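Side-chain contacts in protein HI_1472 (Haemophilus influenzae, PDB 3PSH), which binds molybdate and tungstate in the periplasm and serves an ABC transporter for low-affinity molybdate import: residues L8-T13 / E97-I102; N65-G70 / L81-D86; Y187-D192 / Q255-I260. One frame throughout, in Å; residues are numbered along the deposited sequence.

Contact 1: residues L8-T13 / E97-I102; sequences LDRKVT and EMIKQI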
# COMPACT_ATOMS: atom_id res chain seq x y z
N LEU A 8 4.13 -7.27 14.97
CA LEU A 8 4.20 -8.68 15.23
C LEU A 8 4.02 -8.90 16.77
O LEU A 8 4.35 -10.04 17.31
CB LEU A 8 5.53 -9.21 14.66
CG LEU A 8 5.79 -9.33 13.12
CD1 LEU A 8 7.10 -9.96 12.86
CD2 LEU A 8 4.70 -10.14 12.54
N ASP A 9 3.58 -7.83 17.47
CA ASP A 9 3.39 -7.89 18.98
C ASP A 9 4.73 -8.17 19.74
O ASP A 9 4.76 -8.70 20.88
CB ASP A 9 2.32 -8.93 19.32
CG ASP A 9 0.87 -8.52 18.80
OD1 ASP A 9 0.60 -7.36 18.43
OD2 ASP A 9 0.04 -9.47 18.78
N ARG A 10 5.80 -7.74 19.07
CA ARG A 10 7.13 -7.79 19.69
C ARG A 10 7.38 -6.54 20.48
O ARG A 10 7.16 -5.41 19.99
CB ARG A 10 8.19 -7.94 18.62
CG ARG A 10 8.04 -9.25 17.85
CD ARG A 10 8.87 -9.20 16.54
NE ARG A 10 10.33 -9.20 16.82
CZ ARG A 10 11.13 -8.13 16.69
NH1 ARG A 10 10.67 -6.94 16.38
NH2 ARG A 10 12.44 -8.32 16.98
N LYS A 11 7.86 -6.70 21.73
CA LYS A 11 8.29 -5.52 22.51
C LYS A 11 9.74 -5.23 22.04
O LYS A 11 10.64 -6.16 22.12
CB LYS A 11 8.39 -5.82 23.99
CG LYS A 11 7.04 -6.26 24.56
CD LYS A 11 5.96 -5.13 24.55
CE LYS A 11 4.61 -5.69 25.10
NZ LYS A 11 3.42 -4.83 24.79
N VAL A 12 9.97 -3.97 21.66
CA VAL A 12 11.26 -3.55 21.10
C VAL A 12 11.75 -2.30 21.83
O VAL A 12 11.07 -1.23 21.95
CB VAL A 12 11.18 -3.17 19.56
CG1 VAL A 12 12.54 -2.86 18.95
CG2 VAL A 12 10.53 -4.25 18.78
N THR A 13 12.99 -2.43 22.24
CA THR A 13 13.66 -1.24 22.88
C THR A 13 14.45 -0.47 21.89
O THR A 13 15.28 -1.07 21.15
CB THR A 13 14.57 -1.69 24.06
OG1 THR A 13 13.78 -2.44 24.99
CG2 THR A 13 15.08 -0.48 24.78
N GLU A 97 14.53 -15.84 9.89
CA GLU A 97 16.01 -15.91 9.78
C GLU A 97 16.63 -14.52 9.57
O GLU A 97 17.71 -14.21 10.04
CB GLU A 97 16.38 -16.88 8.61
CG GLU A 97 17.85 -16.88 8.22
CD GLU A 97 18.16 -17.81 7.01
OE1 GLU A 97 17.19 -18.39 6.45
OE2 GLU A 97 19.33 -17.93 6.60
N MET A 98 15.92 -13.68 8.87
CA MET A 98 16.35 -12.33 8.53
C MET A 98 16.25 -11.47 9.78
O MET A 98 17.17 -10.67 10.05
CB MET A 98 15.41 -11.76 7.43
CG MET A 98 15.64 -10.29 7.20
SD MET A 98 14.40 -9.64 6.01
CE MET A 98 14.75 -7.86 6.03
N ILE A 99 15.11 -11.52 10.49
CA ILE A 99 14.98 -10.75 11.76
C ILE A 99 16.12 -11.19 12.73
O ILE A 99 16.75 -10.33 13.36
CB ILE A 99 13.60 -11.01 12.40
CG1 ILE A 99 12.62 -10.29 11.46
CG2 ILE A 99 13.57 -10.48 13.84
CD1 ILE A 99 11.07 -10.58 11.75
N LYS A 100 16.35 -12.50 12.82
CA LYS A 100 17.40 -13.05 13.71
C LYS A 100 18.78 -12.52 13.28
O LYS A 100 19.54 -12.17 14.16
CB LYS A 100 17.39 -14.58 13.75
CG LYS A 100 18.43 -15.19 14.76
CD LYS A 100 18.16 -16.68 14.87
CE LYS A 100 19.19 -17.45 15.75
NZ LYS A 100 20.61 -17.24 15.29
N GLN A 101 19.09 -12.50 11.97
CA GLN A 101 20.40 -11.86 11.49
C GLN A 101 20.58 -10.45 12.11
O GLN A 101 21.63 -10.12 12.58
CB GLN A 101 20.57 -11.83 9.98
CG GLN A 101 20.79 -13.20 9.41
CD GLN A 101 21.33 -13.09 8.04
OE1 GLN A 101 22.47 -12.65 7.89
NE2 GLN A 101 20.49 -13.42 6.99
N ILE A 102 19.54 -9.64 12.05
CA ILE A 102 19.64 -8.25 12.52
C ILE A 102 19.66 -8.19 14.08
O ILE A 102 20.54 -7.51 14.60
CB ILE A 102 18.44 -7.43 11.93
CG1 ILE A 102 18.45 -7.46 10.36
CG2 ILE A 102 18.48 -6.08 12.50
CD1 ILE A 102 17.12 -6.94 9.82

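Contact 2: residues N65-G70 / L81-D86; sequences NMAMPG and LALKPD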
# COMPACT_ATOMS: atom_id res chain seq x y z
N ASN A 65 20.24 8.47 -3.78
CA ASN A 65 21.62 8.13 -3.28
C ASN A 65 21.59 7.41 -1.94
O ASN A 65 22.62 7.22 -1.23
CB ASN A 65 22.44 9.42 -3.18
CG ASN A 65 22.67 10.10 -4.55
OD1 ASN A 65 22.63 11.32 -4.63
ND2 ASN A 65 22.93 9.32 -5.59
N MET A 66 20.39 6.98 -1.54
CA MET A 66 20.25 6.19 -0.35
C MET A 66 20.93 4.82 -0.47
O MET A 66 20.77 4.07 -1.48
CB MET A 66 18.77 5.95 -0.09
CG MET A 66 18.27 5.83 1.31
SD MET A 66 18.59 7.11 2.57
CE MET A 66 17.28 8.28 2.44
N ALA A 67 21.73 4.46 0.54
CA ALA A 67 22.20 3.10 0.65
C ALA A 67 21.05 2.01 0.69
O ALA A 67 19.94 2.34 1.17
CB ALA A 67 23.06 2.95 1.93
N MET A 68 21.31 0.79 0.24
CA MET A 68 20.31 -0.34 0.10
C MET A 68 20.87 -1.63 0.63
O MET A 68 21.36 -2.50 -0.14
CB MET A 68 19.94 -0.46 -1.40
CG MET A 68 19.17 0.77 -1.83
SD MET A 68 18.88 0.77 -3.65
CE MET A 68 20.49 1.28 -4.30
N PRO A 69 20.84 -1.81 1.95
CA PRO A 69 21.52 -2.94 2.57
C PRO A 69 20.67 -4.18 2.74
O PRO A 69 21.02 -5.05 3.51
CB PRO A 69 21.91 -2.37 3.95
CG PRO A 69 20.72 -1.52 4.35
CD PRO A 69 20.46 -0.80 2.98
N GLY A 70 19.48 -4.20 2.10
CA GLY A 70 18.62 -5.39 2.18
C GLY A 70 17.39 -5.12 1.30
O GLY A 70 17.44 -4.17 0.63
N LEU A 81 25.68 -3.01 8.84
CA LEU A 81 26.53 -2.45 9.91
C LEU A 81 27.37 -1.21 9.53
O LEU A 81 27.61 -0.37 10.40
CB LEU A 81 27.45 -3.50 10.57
CG LEU A 81 26.68 -4.56 11.33
CD1 LEU A 81 27.61 -5.71 11.73
CD2 LEU A 81 26.04 -3.96 12.64
N ALA A 82 27.82 -1.08 8.30
CA ALA A 82 28.63 0.07 7.95
C ALA A 82 27.77 1.39 8.06
O ALA A 82 28.32 2.51 8.18
CB ALA A 82 29.20 -0.10 6.55
N LEU A 83 26.44 1.26 7.87
CA LEU A 83 25.53 2.41 7.98
C LEU A 83 25.34 2.88 9.42
O LEU A 83 24.69 3.95 9.68
CB LEU A 83 24.13 2.16 7.38
CG LEU A 83 24.27 1.72 5.95
CD1 LEU A 83 22.75 1.32 5.58
CD2 LEU A 83 24.78 2.90 5.14
N LYS A 84 25.81 2.09 10.42
CA LYS A 84 25.61 2.47 11.81
C LYS A 84 24.11 2.73 12.11
O LYS A 84 23.77 3.78 12.74
CB LYS A 84 26.47 3.70 12.23
CG LYS A 84 28.04 3.28 12.11
CD LYS A 84 28.96 4.43 12.62
CE LYS A 84 30.45 4.02 12.33
NZ LYS A 84 31.29 5.27 12.48
N PRO A 85 23.23 1.77 11.68
CA PRO A 85 21.78 2.08 11.92
C PRO A 85 21.40 2.08 13.37
O PRO A 85 22.08 1.40 14.22
CB PRO A 85 21.06 0.98 11.21
CG PRO A 85 22.08 -0.10 10.98
CD PRO A 85 23.45 0.42 11.17
N ASP A 86 20.38 2.84 13.71
CA ASP A 86 19.84 2.75 15.07
C ASP A 86 18.51 1.97 15.18
O ASP A 86 18.06 1.61 16.28
CB ASP A 86 19.78 4.14 15.74
CG ASP A 86 19.14 5.24 14.87
OD1 ASP A 86 18.53 4.95 13.80
OD2 ASP A 86 19.26 6.48 15.20

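Contact 3: residues Y187-D192 / Q255-I260; sequences YMANPD and QGWANI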
# COMPACT_ATOMS: atom_id res chain seq x y z
N TYR A 187 -11.21 -6.17 -11.71
CA TYR A 187 -10.09 -7.09 -11.60
C TYR A 187 -8.83 -6.27 -11.58
O TYR A 187 -8.66 -5.39 -12.43
CB TYR A 187 -10.09 -7.98 -12.86
CG TYR A 187 -8.89 -8.94 -12.90
CD1 TYR A 187 -8.91 -10.14 -12.13
CD2 TYR A 187 -7.79 -8.69 -13.73
CE1 TYR A 187 -7.80 -11.04 -12.16
CE2 TYR A 187 -6.65 -9.62 -13.74
CZ TYR A 187 -6.72 -10.78 -12.97
OH TYR A 187 -5.58 -11.53 -13.04
N MET A 188 -7.92 -6.65 -10.67
CA MET A 188 -6.63 -6.00 -10.59
C MET A 188 -5.57 -6.84 -11.36
O MET A 188 -5.22 -7.91 -10.93
CB MET A 188 -6.30 -5.80 -9.08
CG MET A 188 -4.94 -5.33 -8.85
SD MET A 188 -4.46 -3.81 -9.70
CE MET A 188 -5.50 -2.76 -9.05
N ALA A 189 -5.06 -6.31 -12.43
CA ALA A 189 -4.06 -7.07 -13.25
C ALA A 189 -2.64 -6.54 -12.95
O ALA A 189 -2.30 -5.41 -13.26
CB ALA A 189 -4.42 -6.88 -14.77
N ASN A 190 -1.86 -7.35 -12.23
CA ASN A 190 -0.44 -7.14 -11.97
C ASN A 190 0.39 -7.90 -13.02
O ASN A 190 -0.17 -8.73 -13.77
CB ASN A 190 -0.09 -7.56 -10.53
CG ASN A 190 -0.27 -6.44 -9.56
OD1 ASN A 190 -1.31 -5.82 -9.49
ND2 ASN A 190 0.80 -6.13 -8.80
N PRO A 191 1.70 -7.61 -13.11
CA PRO A 191 2.59 -8.24 -14.13
C PRO A 191 2.52 -9.73 -14.08
O PRO A 191 2.15 -10.38 -13.05
CB PRO A 191 3.98 -7.74 -13.72
CG PRO A 191 3.68 -6.37 -13.23
CD PRO A 191 2.42 -6.58 -12.36
N ASP A 192 2.72 -10.34 -15.25
CA ASP A 192 2.80 -11.81 -15.28
C ASP A 192 1.61 -12.61 -14.68
O ASP A 192 1.85 -13.49 -13.86
CB ASP A 192 4.14 -12.22 -14.63
CG ASP A 192 5.31 -11.61 -15.36
OD1 ASP A 192 5.32 -11.72 -16.61
OD2 ASP A 192 6.16 -10.97 -14.71
N GLN A 255 -4.42 -10.61 -27.81
CA GLN A 255 -5.63 -11.27 -28.27
C GLN A 255 -6.35 -12.24 -27.29
O GLN A 255 -7.58 -12.33 -27.34
CB GLN A 255 -5.41 -11.90 -29.69
CG GLN A 255 -6.75 -12.24 -30.48
CD GLN A 255 -7.74 -11.04 -30.77
OE1 GLN A 255 -7.34 -9.85 -30.78
NE2 GLN A 255 -9.03 -11.36 -30.97
N GLY A 256 -5.65 -12.93 -26.39
CA GLY A 256 -6.28 -13.87 -25.46
C GLY A 256 -7.26 -13.19 -24.51
O GLY A 256 -8.15 -13.82 -23.99
N TRP A 257 -7.05 -11.89 -24.30
CA TRP A 257 -7.83 -11.04 -23.38
C TRP A 257 -9.00 -10.34 -24.08
O TRP A 257 -9.88 -9.72 -23.38
CB TRP A 257 -6.95 -9.97 -22.72
CG TRP A 257 -5.98 -10.56 -21.72
CD1 TRP A 257 -4.92 -11.40 -21.98
CD2 TRP A 257 -5.91 -10.23 -20.33
NE1 TRP A 257 -4.21 -11.65 -20.78
CE2 TRP A 257 -4.85 -11.00 -19.76
CE3 TRP A 257 -6.74 -9.49 -19.46
CZ2 TRP A 257 -4.55 -10.93 -18.36
CZ3 TRP A 257 -6.44 -9.47 -18.07
CH2 TRP A 257 -5.35 -10.17 -17.56
N ALA A 258 -9.02 -10.39 -25.42
CA ALA A 258 -9.96 -9.56 -26.23
C ALA A 258 -11.48 -9.68 -25.98
O ALA A 258 -12.25 -8.70 -26.21
CB ALA A 258 -9.66 -9.71 -27.74
N ASN A 259 -11.91 -10.86 -25.53
CA ASN A 259 -13.32 -11.16 -25.31
C ASN A 259 -13.76 -10.89 -23.87
O ASN A 259 -14.95 -10.87 -23.57
CB ASN A 259 -13.68 -12.61 -25.62
CG ASN A 259 -13.72 -12.88 -27.11
OD1 ASN A 259 -13.55 -14.02 -27.49
ND2 ASN A 259 -13.95 -11.86 -27.95
N ILE A 260 -12.82 -10.69 -22.96
CA ILE A 260 -13.25 -10.14 -21.69
C ILE A 260 -14.07 -8.82 -21.79
O ILE A 260 -13.76 -7.86 -22.49
CB ILE A 260 -12.01 -9.95 -20.77
CG1 ILE A 260 -11.36 -11.29 -20.50
CG2 ILE A 260 -12.41 -9.23 -19.55
CD1 ILE A 260 -9.95 -10.98 -19.95

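Contact 1: residues L8-T13 / E97-I102
Contact 1 is a small, mainly apolar surface contact in which L8 and R10, at the turn of the N-terminal hairpin, meet I99 on helix 96-103. The hairpin pairs strands 2-5 and 11-14, and the helix belongs to the half of the protein built on the parallel sheet that includes strands 87-91 and 109-112. L8 and I99 reach toward one another tip to tip: CD1 of L8 stands 4.2 Å from CD1 of I99, an ordinary van der Waals approach between two methyls. Leucine suits the turn because its extended branch ends in methyls: L8 and I99 together span the 11.5 Å between their CA atoms, each reaching in from its own side. On I99 the two branches share the work. CG1 lies opposite the carbonyl carbon (chi1 -71°) and carries CD1 out to the leucine, while CG2 serves the arginine. R10 slides past I99 in the opposite direction, its chain bent at chi3 (69°), and brings NH2 to 4.0 Å from I99 CG2. The methyl meets the guanidinium obliquely, a van der Waals touch. A beta-branched isoleucine thus presents two separate apolar ends on one helical turn, one for each partner. The polar needs of R10 are met elsewhere: NH1 bonds to the carbonyl oxygen of V109 and forms a salt bridge with D6, which probably steadies the group beside the isoleucine. Arginine suits this partly exposed place, since its length lets NH1 find these two partners while NH2 lies against the isoleucine methyl. L8 also touches A111 of strand 109-112; I102 of the same helix as I99 packs on V109 of that strand and on I77 of helix 77-82.

Contact 2: residues N65-G70 / L81-D86
A67 and P69 meet the side chain of L83 in a purely apolar contact, which joins the loop between helices 48-52 and 77-82 to L83, close to the C-terminal end of the second of these helices. The methyl contacts come first. CB of A67 lies 3.6 Å from CD2 of L83 and 4.0 Å from CD1, so the alanine methyl sits against both prongs of the leucine fork. Alanine suits the place because its single methyl lets the two backbones come near, the CA atoms of A67 and L83 being 8.1 Å apart. The ring contact is made by CD1 alone: L83 CD1 approaches P69 CG at 3.7 Å, with P69 CB and P69 CD each a little farther away at 4.1 Å. The methyl therefore lies against the outer part of the pyrrolidine ring, and the two side chains cross at about a right angle. The rigid proline ring offers a compact apolar surface of fixed shape. L83 can serve both partners because its CG lies opposite the carbonyl carbon (chi1 -55°) and carries the branched end across to the loop. Hydrogen bonds hold the frame. K84 N bonds to L81 O at 3.0 Å, and K84, with positive phi, turns the chain away from the helix. The carbonyl oxygen of L83 accepts from NH2 of R20, and both carboxylate oxygens of D86 take backbone NH groups, those of N19 and R20, just ahead of strand 21-24. P69 and L83 both pack on V22 of that strand, and L83 also reaches V42 of strand 41-44. These neighbouring strands of a parallel sheet place the contact in an alpha/beta lobe, consistent with the Fe/B12 periplasmic-binding family.

Contact 3: residues Y187-D192 / Q255-I260
Y187 and W257 meet side chain to side chain, with A189 beside them, in the interior of an alpha/beta lobe whose core is the four-stranded parallel sheet 211-213, 184-188, 237-240 and 268-270. The first segment begins on strand 184-188 and continues into the loop after it, and the second is a 3-10 turn and the loop leading to helix 261-264. In Y187 the ring is swung away from the backbone nitrogen: CG lies opposite it, beside the carbonyl carbon, with chi1 at 176°. W257 takes another course, its CG lying opposite the carbonyl carbon (chi1 -70°), and chi2 of 66° turns the indole so that its six-membered part leads toward the strand. The two side chains cross at about a right angle. Their nearest carbons are Y187 CE2 and W257 CH2, 4.1 Å apart. The tyrosine atom comes in near the plane of the indole, at its edge, whereas the indole atom reaches the phenol ring only obliquely, and the pair is better read as apolar packing than as a stack. Size probably accounts for these residues: a tryptophan can reach from the loop toward the strand, A189 CA and W257 CA being 11.5 Å apart, while the small A189 leaves room for the indole. Both aromatic residues are buried. The broad ring of Y187 can touch V230 and W233 of helix 227-233 as well as the indole, and W257 meets L227 of that helix and I238 of strand 237-240. On the loop side a type I turn runs from W257 to I260, the N-cap of the next helix. The same indole carbon, CH2 of W257, also lies 4.4 Å from CB of A189.

How the contacts relate
Contacts 1 and 2 belong to one lobe and contact 3 to the other. The first two have centres about 18 Å apart, with contact 2 falling in sequence between the two segments of contact 1. Helix 77-82 lies near both: it leads into L83 of contact 2, and its I77 touches Q101 and I102 of segment 97-102. Contact 3 comes later in the chain, its centre about 39 Å from either of the others. Each lobe has its own parallel four-stranded sheet of strand order 2-1-3-4, and the molybdate pocket draws residues from both chain regions, H26 and Q27 early, Y196 and R243 late, consistent with binding between lobes.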